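Local coordinates for protein pectate lyase (Paenibacillus sp. 0602, PDB 5GT5) that catalyses the eliminative cleavage of pectate, probably also of partly methylated pectin, probably cutting within the chain with the help of calcium, at residues R276-R281 / N324-T329; Y346-N351 / L389-A394; N284-N289 / A333-K338; V186-S191 / H266-K271. The protein carries 1 engineered substitution. All blocks are in the same frame, centred on the assembly; numbering follows the deposited sequence.

Interaction 1: residues R276-R281 / N324-T329; sequences RMPRLR and NGAIST
R279, L280 and R281 pair in parallel with I327, S328 and T329 on neighbouring coils of a right-handed parallel beta-helix, the fold of polysaccharide lyase family 1. The two strands lie side by side in one of its parallel sheets, between strands 248-249 and 346-349. Their axes approach to 4.8 Å at 11°. R276 precedes the strand and is probably the catalytic arginine, as in a close relative. Its side chain is about 5 Å from those of D174 and D178, likely calcium ligands. I327 CD1 packs on R276 N at 3.5 Å. The pairing starts early, with M277 N hydrogen-bonded to G325 O at 2.8 Å. P278 follows a cis peptide, and its O accepts I327 N nearly along the C=O axis, at 2.9 Å. L280 N then donates to I327 O. The R279 side chain runs extended across I327 and T329. Its CG touches I327 CB, and T329 CG2 lies over one face of its guanidinium. R279 NH1 makes a weak bond to T329 OG1 and also sits 3.5 Å above the plane of the R281 guanidinium, which is salt-bridged to E330. T329 holds OG1 between its backbone N and carbonyl carbon (chi1 72°). From there OG1 donates to L280 O at 2.8 Å, while T329 N reaches the same oxygen from the opposite face of its plane.

Interaction 2: residues Y346-N351 / L389-A394; sequences YPVRNN and LAPVPA
N350 grips the backbone of A394 with both ends of its amide. ND2 donates to A394 O at 3.0 Å in an almost straight bond (179°), within its own amide plane but well above the carbonyl plane of A394. OD1 accepts A394 N at 3.0 Å on a lone pair. The amide is brought there by chi1 of 71°, which sets CG between the backbone N and the carbonyl carbon. With an alanine here, A394 N and O would probably lose these mates, and the loop end would be freer to move. Two backbone bonds make a single bridge between R349 and V392. V392 N donates to V348 O at 3.1 Å, and N350 N to V392 O at 2.9 Å. Packing spreads from there. V348 CG1 lies 4.0 Å from P391 CB, and V348 CG2 comes to 3.2 Å from L389 O. P347 CG meets L389 CD2 with the side chains at about a right angle. At the other end N351 CB touches A394 CB at 3.6 Å. Segment 389-394 thus lies along strand 346-349, the last strand of a parallel sheet of the beta-helix. The N350 amide doubles the hydrogen bonds that hold the loop to this edge strand, two of the four coming from one side chain.

Interaction 3: residues N284-N289 / A333-K338; sequences NAHAYN and AVLVEK
The H286 ring points its NE2 edge at the carboxylate of E337, two residues further along the opposite strand. NE2 donates to E337 OE2 at 2.8 Å. The oxygen lies near the ring plane and is met on its anti side, with ring and carboxylate planes 67° apart. H286 CG stands anti to the backbone N (chi1 177°), which leans the ring over toward strand 333-337. L335 CD2 packs against H286 CD2 at 3.8 Å. The pair is held from outside too, as Y409 bonds to H286 ND1 and Y411 to E337 OE2. A leucine in place of H286 would probably leave E337 OE2 without its ring N-H and Y409 without its ring nitrogen. Beside this pair, Y288 CB rests 3.8 Å from E337 CG. On the other face A285 CB lies 4.2 Å from V334 CG2, and A287 CB meets V336 CG2 in the same way. At the end, N289 and K338 lie side by side. N289 ND2 donates to K338 O on a lone pair at 2.9 Å, while its OD1 accepts D414 N. Five parallel bridges, from N284 with A333 to Y288 with E337, join the strands at 6°. Parallel strands stacked in register on successive coils in this way are typical of the parallel beta-helix of pectate lyases.

Interaction 4: residues V186-S191 / H266-K271; sequences VTISWS and HHNVYK
N268 reaches over to the neighbouring coil, where the chain bends at W190. Its CB lies 3.4 Å from S191 O, the oxygen that takes V269 N. CG sits beside the backbone N (chi1 -62°), which turns the amide toward the other coil. OD1 accepts S191 N at 2.9 Å. ND2 donates to I188 O at 3.0 Å, from well above the carbonyl plane, and also to Y270 OH in its own segment. I188 O takes H266 N as well, in the carbonyl plane, so two donors hold it. W190 and H267 have left-handed helical backbone angles and sit one above the other. They bend each coil of the parallel beta-helix from one sheet to the next, as in the short T2 turns of pectate lyases. Their side chains run the same way. H267 CB lies over one face of the W190 six-membered ring, and the two rings form an offset stack with centroids 4.7 Å apart and planes at 14°. W190 NE1 bonds to D6 O and H267 NE2 to D414. H266 ND1 and H267 ND1 share a hydrogen bond of 2.8 Å. S189 CB makes a CH-pi contact over the H266 ring, 3.3 Å from its NE2. One water joins H266 NE2 to S189 OG, which D165 also binds.

Overall arrangement
From the N terminus, interaction 4 closes first. It brings 266-271 onto 186-191 across a long insertion that holds helices 203-212, 219-225 and 233-241. Interactions 1 and 3 come next and cross. Segments 276-281 and 284-289 sit on one coil, 324-329 and 333-338 on the next, so each contact ties the same two coils through a different sheet. L280 CD2 packs on A333 and V334 between them. Strand 284-288 also neighbours 262-271, which links interaction 3 to interaction 4. Interaction 2 follows in series. Strand 346-349 pairs with 324-329 through A326, and residues 389-394 return from the later loop to its far side.

Interaction 1: residues R276-R281 / N324-T329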
loop_
_atom_site.group_PDB
_atom_site.type_symbol
_atom_site.label_atom_id
_atom_site.label_comp_id
_atom_site.label_asym_id
_atom_site.label_seq_id
_atom_site.Cartn_x
_atom_site.Cartn_y
_atom_site.Cartn_z
ATOM N N ARG A 276 -26.518 2.813 -1.966
ATOM C CA ARG A 276 -25.080 2.515 -1.929
ATOM C C ARG A 276 -24.264 3.650 -1.330
ATOM O O ARG A 276 -23.371 4.219 -1.968
ATOM C CB ARG A 276 -24.552 2.126 -3.309
ATOM C CG ARG A 276 -25.354 1.045 -4.018
ATOM C CD ARG A 276 -24.547 0.587 -5.238
ATOM N NE ARG A 276 -25.246 -0.469 -5.979
ATOM C CZ ARG A 276 -24.856 -0.890 -7.191
ATOM N NH1 ARG A 276 -23.839 -0.319 -7.794
ATOM N NH2 ARG A 276 -25.534 -1.851 -7.806
ATOM N N MET A 277 -24.533 3.946 -0.063
ATOM C CA MET A 277 -23.761 4.992 0.635
ATOM C C MET A 277 -23.058 4.482 1.896
ATOM O O MET A 277 -23.371 4.915 3.004
ATOM C CB MET A 277 -24.683 6.158 0.990
ATOM C CG MET A 277 -25.148 6.943 -0.258
ATOM S SD MET A 277 -26.505 8.082 0.088
ATOM C CE MET A 277 -27.849 6.916 0.202
ATOM N N PRO A 278 -22.107 3.538 1.741
ATOM C CA PRO A 278 -21.693 2.785 0.554
ATOM C C PRO A 278 -22.429 1.458 0.478
ATOM O O PRO A 278 -23.202 1.120 1.386
ATOM C CB PRO A 278 -20.218 2.543 0.820
ATOM C CG PRO A 278 -20.215 2.256 2.338
ATOM C CD PRO A 278 -21.307 3.136 2.923
ATOM N N ARG A 279 -22.213 0.705 -0.602
ATOM C CA ARG A 279 -22.539 -0.725 -0.584
ATOM C C ARG A 279 -21.230 -1.502 -0.529
ATOM O O ARG A 279 -20.424 -1.456 -1.466
ATOM C CB ARG A 279 -23.311 -1.146 -1.832
ATOM C CG ARG A 279 -23.828 -2.595 -1.735
ATOM C CD ARG A 279 -23.907 -3.234 -3.123
ATOM N NE ARG A 279 -24.711 -4.447 -3.060
ATOM C CZ ARG A 279 -24.283 -5.604 -2.572
ATOM N NH1 ARG A 279 -23.032 -5.753 -2.119
ATOM N NH2 ARG A 279 -25.145 -6.623 -2.552
ATOM N N LEU A 280 -21.024 -2.227 0.564
ATOM C CA LEU A 280 -19.778 -2.963 0.777
ATOM C C LEU A 280 -19.961 -4.471 0.717
ATOM O O LEU A 280 -20.937 -4.996 1.242
ATOM C CB LEU A 280 -19.241 -2.621 2.163
ATOM C CG LEU A 280 -17.942 -3.344 2.559
ATOM C CD1 LEU A 280 -16.748 -2.921 1.678
ATOM C CD2 LEU A 280 -17.649 -3.006 4.023
ATOM N N ARG A 281 -18.992 -5.170 0.117
ATOM C CA ARG A 281 -18.818 -6.618 0.284
ATOM C C ARG A 281 -17.495 -6.868 0.995
ATOM O O ARG A 281 -16.461 -6.313 0.607
ATOM C CB ARG A 281 -18.724 -7.321 -1.074
ATOM C CG ARG A 281 -20.004 -7.407 -1.835
ATOM C CD ARG A 281 -19.783 -8.176 -3.144
ATOM N NE ARG A 281 -21.056 -8.569 -3.706
ATOM C CZ ARG A 281 -21.744 -7.910 -4.626
ATOM N NH1 ARG A 281 -21.288 -6.775 -5.158
ATOM N NH2 ARG A 281 -22.911 -8.391 -5.032
ATOM N N ASN A 324 -32.403 3.581 0.058
ATOM C CA ASN A 324 -31.435 2.917 0.900
ATOM C C ASN A 324 -30.361 3.875 1.357
ATOM O O ASN A 324 -30.169 4.927 0.762
ATOM C CB ASN A 324 -30.754 1.765 0.163
ATOM C CG ASN A 324 -31.688 0.596 -0.136
ATOM O OD1 ASN A 324 -32.787 0.469 0.438
ATOM N ND2 ASN A 324 -31.240 -0.276 -1.059
ATOM N N GLY A 325 -29.645 3.505 2.394
ATOM C CA GLY A 325 -28.527 4.287 2.900
ATOM C C GLY A 325 -27.219 3.516 2.807
ATOM O O GLY A 325 -26.663 3.343 1.709
ATOM N N ALA A 326 -26.718 3.050 3.948
ATOM C CA ALA A 326 -25.484 2.257 4.015
ATOM C C ALA A 326 -25.839 0.774 4.018
ATOM O O ALA A 326 -26.835 0.350 4.648
ATOM C CB ALA A 326 -24.707 2.622 5.305
ATOM N N ILE A 327 -25.050 -0.026 3.304
ATOM C CA ILE A 327 -25.339 -1.449 3.124
ATOM C C ILE A 327 -24.052 -2.241 3.331
ATOM O O ILE A 327 -23.059 -2.014 2.629
ATOM C CB ILE A 327 -25.862 -1.728 1.694
ATOM C CG1 ILE A 327 -27.086 -0.862 1.386
ATOM C CG2 ILE A 327 -26.289 -3.199 1.583
ATOM C CD1 ILE A 327 -26.809 0.305 0.468
ATOM N N SER A 328 -24.060 -3.171 4.282
ATOM C CA SER A 328 -22.935 -4.064 4.510
ATOM C C SER A 328 -23.363 -5.478 4.156
ATOM O O SER A 328 -24.403 -5.945 4.638
ATOM C CB SER A 328 -22.529 -4.053 5.985
ATOM O OG SER A 328 -21.334 -4.824 6.140
ATOM N N THR A 329 -22.566 -6.144 3.312
ATOM C CA THR A 329 -22.899 -7.503 2.878
ATOM C C THR A 329 -21.687 -8.408 2.965
ATOM O O THR A 329 -20.537 -7.951 3.004
ATOM C CB THR A 329 -23.451 -7.560 1.419
ATOM O OG1 THR A 329 -22.384 -7.307 0.478
ATOM C CG2 THR A 329 -24.608 -6.571 1.188
#

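Interaction 2: residues Y346-N351 / L389-A394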
loop_
_atom_site.group_PDB
_atom_site.type_symbol
_atom_site.label_atom_id
_atom_site.label_comp_id
_atom_site.label_asym_id
_atom_site.label_seq_id
_atom_site.Cartn_x
_atom_site.Cartn_y
_atom_site.Cartn_z
ATOM N N TYR A 346 -34.740 3.059 4.332
ATOM C CA TYR A 346 -34.005 1.885 4.801
ATOM C C TYR A 346 -32.550 2.276 4.944
ATOM O O TYR A 346 -31.708 1.898 4.133
ATOM C CB TYR A 346 -34.148 0.704 3.828
ATOM C CG TYR A 346 -35.589 0.295 3.591
ATOM C CD1 TYR A 346 -36.270 -0.444 4.541
ATOM C CD2 TYR A 346 -36.256 0.655 2.425
ATOM C CE1 TYR A 346 -37.604 -0.814 4.334
ATOM C CE2 TYR A 346 -37.578 0.284 2.205
ATOM C CZ TYR A 346 -38.235 -0.452 3.161
ATOM O OH TYR A 346 -39.546 -0.821 2.931
ATOM N N PRO A 347 -32.222 3.048 5.980
ATOM C CA PRO A 347 -30.868 3.615 6.071
ATOM C C PRO A 347 -29.746 2.625 6.365
ATOM O O PRO A 347 -28.584 2.970 6.133
ATOM C CB PRO A 347 -30.988 4.610 7.235
ATOM C CG PRO A 347 -32.157 4.058 8.076
ATOM C CD PRO A 347 -33.122 3.513 7.058
ATOM N N VAL A 348 -30.082 1.459 6.896
ATOM C CA VAL A 348 -29.082 0.538 7.415
ATOM C C VAL A 348 -29.473 -0.864 6.971
ATOM O O VAL A 348 -30.429 -1.448 7.499
ATOM C CB VAL A 348 -29.012 0.600 8.980
ATOM C CG1 VAL A 348 -27.864 -0.293 9.492
ATOM C CG2 VAL A 348 -28.794 2.027 9.480
ATOM N N ARG A 349 -28.742 -1.428 6.016
ATOM C CA ARG A 349 -29.077 -2.755 5.486
ATOM C C ARG A 349 -27.900 -3.688 5.621
ATOM O O ARG A 349 -26.734 -3.275 5.517
ATOM C CB ARG A 349 -29.516 -2.670 4.017
ATOM C CG ARG A 349 -30.817 -1.923 3.830
ATOM C CD ARG A 349 -31.231 -1.901 2.373
ATOM N NE ARG A 349 -31.784 -3.178 1.993
ATOM C CZ ARG A 349 -33.059 -3.525 2.183
ATOM N NH1 ARG A 349 -33.922 -2.662 2.709
ATOM N NH2 ARG A 349 -33.476 -4.732 1.831
ATOM N N ASN A 350 -28.215 -4.960 5.828
ATOM C CA ASN A 350 -27.202 -5.966 6.115
ATOM C C ASN A 350 -27.214 -7.197 5.211
ATOM O O ASN A 350 -26.435 -8.101 5.436
ATOM C CB ASN A 350 -27.231 -6.369 7.610
ATOM C CG ASN A 350 -28.460 -7.202 7.982
ATOM O OD1 ASN A 350 -29.383 -7.382 7.180
ATOM N ND2 ASN A 350 -28.468 -7.710 9.205
ATOM N N ASN A 351 -28.086 -7.243 4.208
ATOM C CA ASN A 351 -28.136 -8.413 3.336
ATOM C C ASN A 351 -29.054 -8.122 2.175
ATOM O O ASN A 351 -30.242 -7.890 2.373
ATOM C CB ASN A 351 -28.652 -9.644 4.123
ATOM C CG ASN A 351 -28.562 -10.934 3.316
ATOM O OD1 ASN A 351 -28.889 -10.948 2.127
ATOM N ND2 ASN A 351 -28.104 -12.001 3.943
ATOM N N LEU A 389 -32.749 3.155 13.103
ATOM C CA LEU A 389 -31.483 2.844 12.427
ATOM C C LEU A 389 -31.083 1.360 12.573
ATOM O O LEU A 389 -29.958 0.981 12.250
ATOM C CB LEU A 389 -30.378 3.746 12.959
ATOM C CG LEU A 389 -30.630 5.225 12.717
ATOM C CD1 LEU A 389 -29.609 6.075 13.440
ATOM C CD2 LEU A 389 -30.591 5.501 11.216
ATOM N N ALA A 390 -31.998 0.507 13.056
ATOM C CA ALA A 390 -31.662 -0.911 13.209
ATOM C C ALA A 390 -31.398 -1.562 11.845
ATOM O O ALA A 390 -32.059 -1.247 10.859
ATOM C CB ALA A 390 -32.797 -1.644 13.910
ATOM N N PRO A 391 -30.426 -2.471 11.785
ATOM C CA PRO A 391 -30.161 -3.133 10.505
ATOM C C PRO A 391 -31.274 -4.042 10.072
ATOM O O PRO A 391 -31.823 -4.778 10.889
ATOM C CB PRO A 391 -28.905 -3.979 10.789
ATOM C CG PRO A 391 -28.310 -3.451 12.073
ATOM C CD PRO A 391 -29.484 -2.883 12.843
ATOM N N VAL A 392 -31.581 -4.017 8.786
ATOM C CA VAL A 392 -32.560 -4.916 8.187
ATOM C C VAL A 392 -31.958 -5.503 6.916
ATOM O O VAL A 392 -31.052 -4.898 6.338
ATOM C CB VAL A 392 -33.884 -4.199 7.842
ATOM C CG1 VAL A 392 -34.445 -3.529 9.061
ATOM C CG2 VAL A 392 -33.681 -3.178 6.734
ATOM N N PRO A 393 -32.439 -6.669 6.457
ATOM C CA PRO A 393 -33.534 -7.503 6.958
ATOM C C PRO A 393 -33.084 -8.837 7.547
ATOM O O PRO A 393 -33.934 -9.624 8.009
ATOM C CB PRO A 393 -34.295 -7.787 5.672
ATOM C CG PRO A 393 -33.190 -8.027 4.686
ATOM C CD PRO A 393 -32.067 -7.066 5.083
ATOM N N ALA A 394 -31.791 -9.124 7.546
ATOM C CA ALA A 394 -31.322 -10.440 7.981
ATOM C C ALA A 394 -30.990 -10.448 9.460
ATOM O O ALA A 394 -30.777 -9.386 10.080
ATOM C CB ALA A 394 -30.094 -10.865 7.159
#

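Interaction 3: residues N284-N289 / A333-K338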
loop_
_atom_site.group_PDB
_atom_site.type_symbol
_atom_site.label_atom_id
_atom_site.label_comp_id
_atom_site.label_asym_id
_atom_site.label_seq_id
_atom_site.Cartn_x
_atom_site.Cartn_y
_atom_site.Cartn_z
ATOM N N ASN A 284 -13.864 -3.376 4.805
ATOM C CA ASN A 284 -14.103 -2.422 5.874
ATOM C C ASN A 284 -14.433 -1.064 5.318
ATOM O O ASN A 284 -13.713 -0.540 4.474
ATOM C CB ASN A 284 -12.862 -2.266 6.763
ATOM C CG ASN A 284 -12.538 -3.504 7.534
ATOM O OD1 ASN A 284 -13.289 -3.925 8.407
ATOM N ND2 ASN A 284 -11.377 -4.094 7.238
ATOM N N ALA A 285 -15.536 -0.484 5.781
ATOM C CA ALA A 285 -15.904 0.867 5.386
ATOM C C ALA A 285 -16.286 1.690 6.595
ATOM O O ALA A 285 -17.071 1.214 7.422
ATOM C CB ALA A 285 -17.059 0.853 4.413
ATOM N N HIS A 286 -15.770 2.913 6.674
ATOM C CA HIS A 286 -16.051 3.831 7.773
ATOM C C HIS A 286 -16.552 5.143 7.195
ATOM O O HIS A 286 -15.831 5.797 6.418
ATOM C CB HIS A 286 -14.760 4.031 8.592
ATOM C CG HIS A 286 -14.887 5.016 9.720
ATOM N ND1 HIS A 286 -13.860 5.865 10.070
ATOM C CD2 HIS A 286 -15.884 5.233 10.607
ATOM C CE1 HIS A 286 -14.239 6.608 11.097
ATOM N NE2 HIS A 286 -15.461 6.261 11.436
ATOM N N ALA A 287 -17.776 5.520 7.560
ATOM C CA ALA A 287 -18.328 6.823 7.213
ATOM C C ALA A 287 -18.534 7.616 8.496
ATOM O O ALA A 287 -19.150 7.142 9.453
ATOM C CB ALA A 287 -19.623 6.677 6.464
ATOM N N TYR A 288 -17.983 8.818 8.527
ATOM C CA TYR A 288 -18.242 9.722 9.642
ATOM C C TYR A 288 -18.561 11.113 9.153
ATOM O O TYR A 288 -18.040 11.573 8.138
ATOM C CB TYR A 288 -17.096 9.724 10.665
ATOM C CG TYR A 288 -15.754 10.348 10.260
ATOM C CD1 TYR A 288 -14.764 9.582 9.632
ATOM C CD2 TYR A 288 -15.453 11.694 10.566
ATOM C CE1 TYR A 288 -13.520 10.123 9.345
ATOM C CE2 TYR A 288 -14.201 12.251 10.257
ATOM C CZ TYR A 288 -13.261 11.461 9.626
ATOM O OH TYR A 288 -12.027 11.985 9.321
ATOM N N ASN A 289 -19.453 11.804 9.865
ATOM C CA ASN A 289 -19.822 13.172 9.498
ATOM C C ASN A 289 -20.215 13.262 8.032
ATOM O O ASN A 289 -19.766 14.160 7.317
ATOM C CB ASN A 289 -18.679 14.163 9.775
ATOM C CG ASN A 289 -18.402 14.392 11.274
ATOM O OD1 ASN A 289 -17.284 14.778 11.621
ATOM N ND2 ASN A 289 -19.398 14.197 12.140
ATOM N N ALA A 333 -17.693 -5.061 7.103
ATOM C CA ALA A 333 -17.922 -4.247 8.307
ATOM C C ALA A 333 -18.113 -2.789 7.880
ATOM O O ALA A 333 -17.220 -2.224 7.223
ATOM C CB ALA A 333 -16.751 -4.350 9.256
ATOM N N VAL A 334 -19.277 -2.207 8.208
ATOM C CA VAL A 334 -19.564 -0.787 7.943
ATOM C C VAL A 334 -19.911 -0.098 9.246
ATOM O O VAL A 334 -20.799 -0.569 9.970
ATOM C CB VAL A 334 -20.772 -0.605 6.990
ATOM C CG1 VAL A 334 -21.110 0.885 6.844
ATOM C CG2 VAL A 334 -20.504 -1.235 5.603
ATOM N N LEU A 335 -19.201 0.972 9.576
ATOM C CA LEU A 335 -19.589 1.832 10.684
ATOM C C LEU A 335 -19.909 3.207 10.130
ATOM O O LEU A 335 -19.091 3.802 9.411
ATOM C CB LEU A 335 -18.459 1.938 11.708
ATOM C CG LEU A 335 -18.690 2.979 12.811
ATOM C CD1 LEU A 335 -19.811 2.549 13.763
ATOM C CD2 LEU A 335 -17.387 3.303 13.570
ATOM N N VAL A 336 -21.099 3.706 10.444
ATOM C CA VAL A 336 -21.498 5.104 10.175
ATOM C C VAL A 336 -21.617 5.817 11.497
ATOM O O VAL A 336 -22.274 5.297 12.409
ATOM C CB VAL A 336 -22.840 5.171 9.459
ATOM C CG1 VAL A 336 -23.249 6.627 9.256
ATOM C CG2 VAL A 336 -22.764 4.416 8.116
ATOM N N GLU A 337 -20.984 6.975 11.646
ATOM C CA GLU A 337 -21.123 7.717 12.896
ATOM C C GLU A 337 -21.253 9.213 12.724
ATOM O O GLU A 337 -20.730 9.798 11.765
ATOM C CB GLU A 337 -20.033 7.377 13.904
ATOM C CG GLU A 337 -18.674 7.775 13.502
ATOM C CD GLU A 337 -17.573 7.219 14.422
ATOM O OE1 GLU A 337 -17.805 6.980 15.639
ATOM O OE2 GLU A 337 -16.475 6.973 13.894
ATOM N N LYS A 338 -21.937 9.837 13.677
ATOM C CA LYS A 338 -22.019 11.282 13.759
ATOM C C LYS A 338 -22.471 11.856 12.431
ATOM O O LYS A 338 -21.912 12.814 11.923
ATOM C CB LYS A 338 -20.662 11.858 14.204
ATOM C CG LYS A 338 -20.159 11.355 15.556
ATOM C CD LYS A 338 -20.800 12.091 16.729
ATOM C CE LYS A 338 -20.245 11.565 18.064
ATOM N NZ LYS A 338 -20.961 12.185 19.220
#

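Interaction 4: residues V186-S191 / H266-K271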
loop_
_atom_site.group_PDB
_atom_site.type_symbol
_atom_site.label_atom_id
_atom_site.label_comp_id
_atom_site.label_asym_id
_atom_site.label_seq_id
_atom_site.Cartn_x
_atom_site.Cartn_y
_atom_site.Cartn_z
ATOM N N VAL A 186 -8.554 3.914 0.639
ATOM C CA VAL A 186 -9.303 4.954 -0.049
ATOM C C VAL A 186 -9.952 5.880 0.980
ATOM O O VAL A 186 -10.545 5.405 1.944
ATOM C CB VAL A 186 -10.400 4.330 -0.926
ATOM C CG1 VAL A 186 -11.201 5.423 -1.668
ATOM C CG2 VAL A 186 -9.802 3.298 -1.875
ATOM N N THR A 187 -9.800 7.190 0.773
ATOM C CA THR A 187 -10.570 8.183 1.510
ATOM C C THR A 187 -11.279 9.072 0.532
ATOM O O THR A 187 -10.652 9.599 -0.399
ATOM C CB THR A 187 -9.700 9.046 2.440
ATOM O OG1 THR A 187 -9.161 8.209 3.469
ATOM C CG2 THR A 187 -10.540 10.176 3.086
ATOM N N ILE A 188 -12.583 9.238 0.741
ATOM C CA ILE A 188 -13.328 10.234 -0.003
ATOM C C ILE A 188 -13.892 11.273 0.960
ATOM O O ILE A 188 -14.686 10.933 1.851
ATOM C CB ILE A 188 -14.481 9.603 -0.838
ATOM C CG1 ILE A 188 -13.986 8.429 -1.709
ATOM C CG2 ILE A 188 -15.159 10.681 -1.678
ATOM C CD1 ILE A 188 -15.073 7.755 -2.597
ATOM N N SER A 189 -13.466 12.540 0.804
ATOM C CA SER A 189 -13.820 13.550 1.801
ATOM C C SER A 189 -14.214 14.876 1.188
ATOM O O SER A 189 -13.838 15.196 0.046
ATOM C CB SER A 189 -12.698 13.759 2.823
ATOM O OG SER A 189 -11.497 14.198 2.193
ATOM N N TRP A 190 -15.011 15.634 1.939
ATOM C CA TRP A 190 -15.358 16.999 1.573
ATOM C C TRP A 190 -15.950 17.086 0.175
ATOM O O TRP A 190 -15.686 18.038 -0.559
ATOM C CB TRP A 190 -14.130 17.946 1.732
ATOM C CG TRP A 190 -13.844 18.189 3.179
ATOM C CD1 TRP A 190 -12.851 17.626 3.943
ATOM C CD2 TRP A 190 -14.605 19.027 4.063
ATOM N NE1 TRP A 190 -12.950 18.080 5.249
ATOM C CE2 TRP A 190 -14.008 18.949 5.335
ATOM C CE3 TRP A 190 -15.696 19.875 3.882
ATOM C CZ2 TRP A 190 -14.507 19.645 6.434
ATOM C CZ3 TRP A 190 -16.182 20.579 4.986
ATOM C CH2 TRP A 190 -15.590 20.453 6.235
ATOM N N SER A 191 -16.752 16.097 -0.194
ATOM C CA SER A 191 -17.278 15.983 -1.561
ATOM C C SER A 191 -18.790 15.992 -1.609
ATOM O O SER A 191 -19.448 15.587 -0.649
ATOM C CB SER A 191 -16.705 14.748 -2.280
ATOM O OG SER A 191 -15.282 14.894 -2.423
ATOM N N HIS A 266 -16.020 10.850 4.579
ATOM C CA HIS A 266 -16.292 11.819 5.638
ATOM C C HIS A 266 -16.490 13.221 5.126
ATOM O O HIS A 266 -15.882 13.621 4.114
ATOM C CB HIS A 266 -15.259 11.760 6.786
ATOM C CG HIS A 266 -13.962 12.420 6.498
ATOM N ND1 HIS A 266 -13.744 13.767 6.739
ATOM C CD2 HIS A 266 -12.786 11.931 6.029
ATOM C CE1 HIS A 266 -12.510 14.072 6.408
ATOM N NE2 HIS A 266 -11.897 12.972 5.974
ATOM N N HIS A 267 -17.362 13.970 5.815
ATOM C CA HIS A 267 -17.685 15.349 5.404
ATOM C C HIS A 267 -18.147 15.392 3.947
ATOM O O HIS A 267 -17.841 16.311 3.189
ATOM C CB HIS A 267 -16.506 16.314 5.703
ATOM C CG HIS A 267 -16.263 16.488 7.169
ATOM N ND1 HIS A 267 -15.462 15.631 7.907
ATOM C CD2 HIS A 267 -16.785 17.365 8.073
ATOM C CE1 HIS A 267 -15.505 15.968 9.179
ATOM N NE2 HIS A 267 -16.288 17.037 9.304
ATOM N N ASN A 268 -18.911 14.367 3.560
ATOM C CA ASN A 268 -19.531 14.326 2.231
ATOM C C ASN A 268 -21.009 14.558 2.336
ATOM O O ASN A 268 -21.635 14.185 3.341
ATOM C CB ASN A 268 -19.356 12.975 1.537
ATOM C CG ASN A 268 -17.914 12.625 1.279
ATOM O OD1 ASN A 268 -17.042 13.509 1.120
ATOM N ND2 ASN A 268 -17.642 11.316 1.228
ATOM N N VAL A 269 -21.574 15.163 1.296
ATOM C CA VAL A 269 -23.036 15.302 1.181
ATOM C C VAL A 269 -23.535 14.432 0.045
ATOM O O VAL A 269 -23.052 14.550 -1.089
ATOM C CB VAL A 269 -23.449 16.772 0.921
ATOM C CG1 VAL A 269 -24.971 16.909 0.699
ATOM C CG2 VAL A 269 -22.995 17.663 2.061
ATOM N N TYR A 270 -24.477 13.539 0.355
ATOM C CA TYR A 270 -25.124 12.671 -0.639
ATOM C C TYR A 270 -26.550 13.161 -0.775
ATOM O O TYR A 270 -27.406 12.813 0.050
ATOM C CB TYR A 270 -25.101 11.196 -0.175
ATOM C CG TYR A 270 -23.680 10.650 -0.086
ATOM C CD1 TYR A 270 -23.049 10.127 -1.207
ATOM C CD2 TYR A 270 -22.986 10.679 1.122
ATOM C CE1 TYR A 270 -21.725 9.683 -1.150
ATOM C CE2 TYR A 270 -21.678 10.198 1.212
ATOM C CZ TYR A 270 -21.054 9.714 0.065
ATOM O OH TYR A 270 -19.762 9.254 0.158
ATOM N N LYS A 271 -26.794 14.028 -1.766
ATOM C CA LYS A 271 -28.089 14.641 -1.947
ATOM C C LYS A 271 -28.856 13.936 -3.041
ATOM O O LYS A 271 -28.436 13.935 -4.206
ATOM C CB LYS A 271 -27.910 16.122 -2.292
ATOM C CG LYS A 271 -29.250 16.849 -2.385
ATOM C CD LYS A 271 -29.073 18.333 -2.754
ATOM C CE LYS A 271 -30.426 19.031 -2.959
ATOM N NZ LYS A 271 -30.911 19.000 -4.376
HETATM O O HOH W 1 -9.580 13.677 4.579
#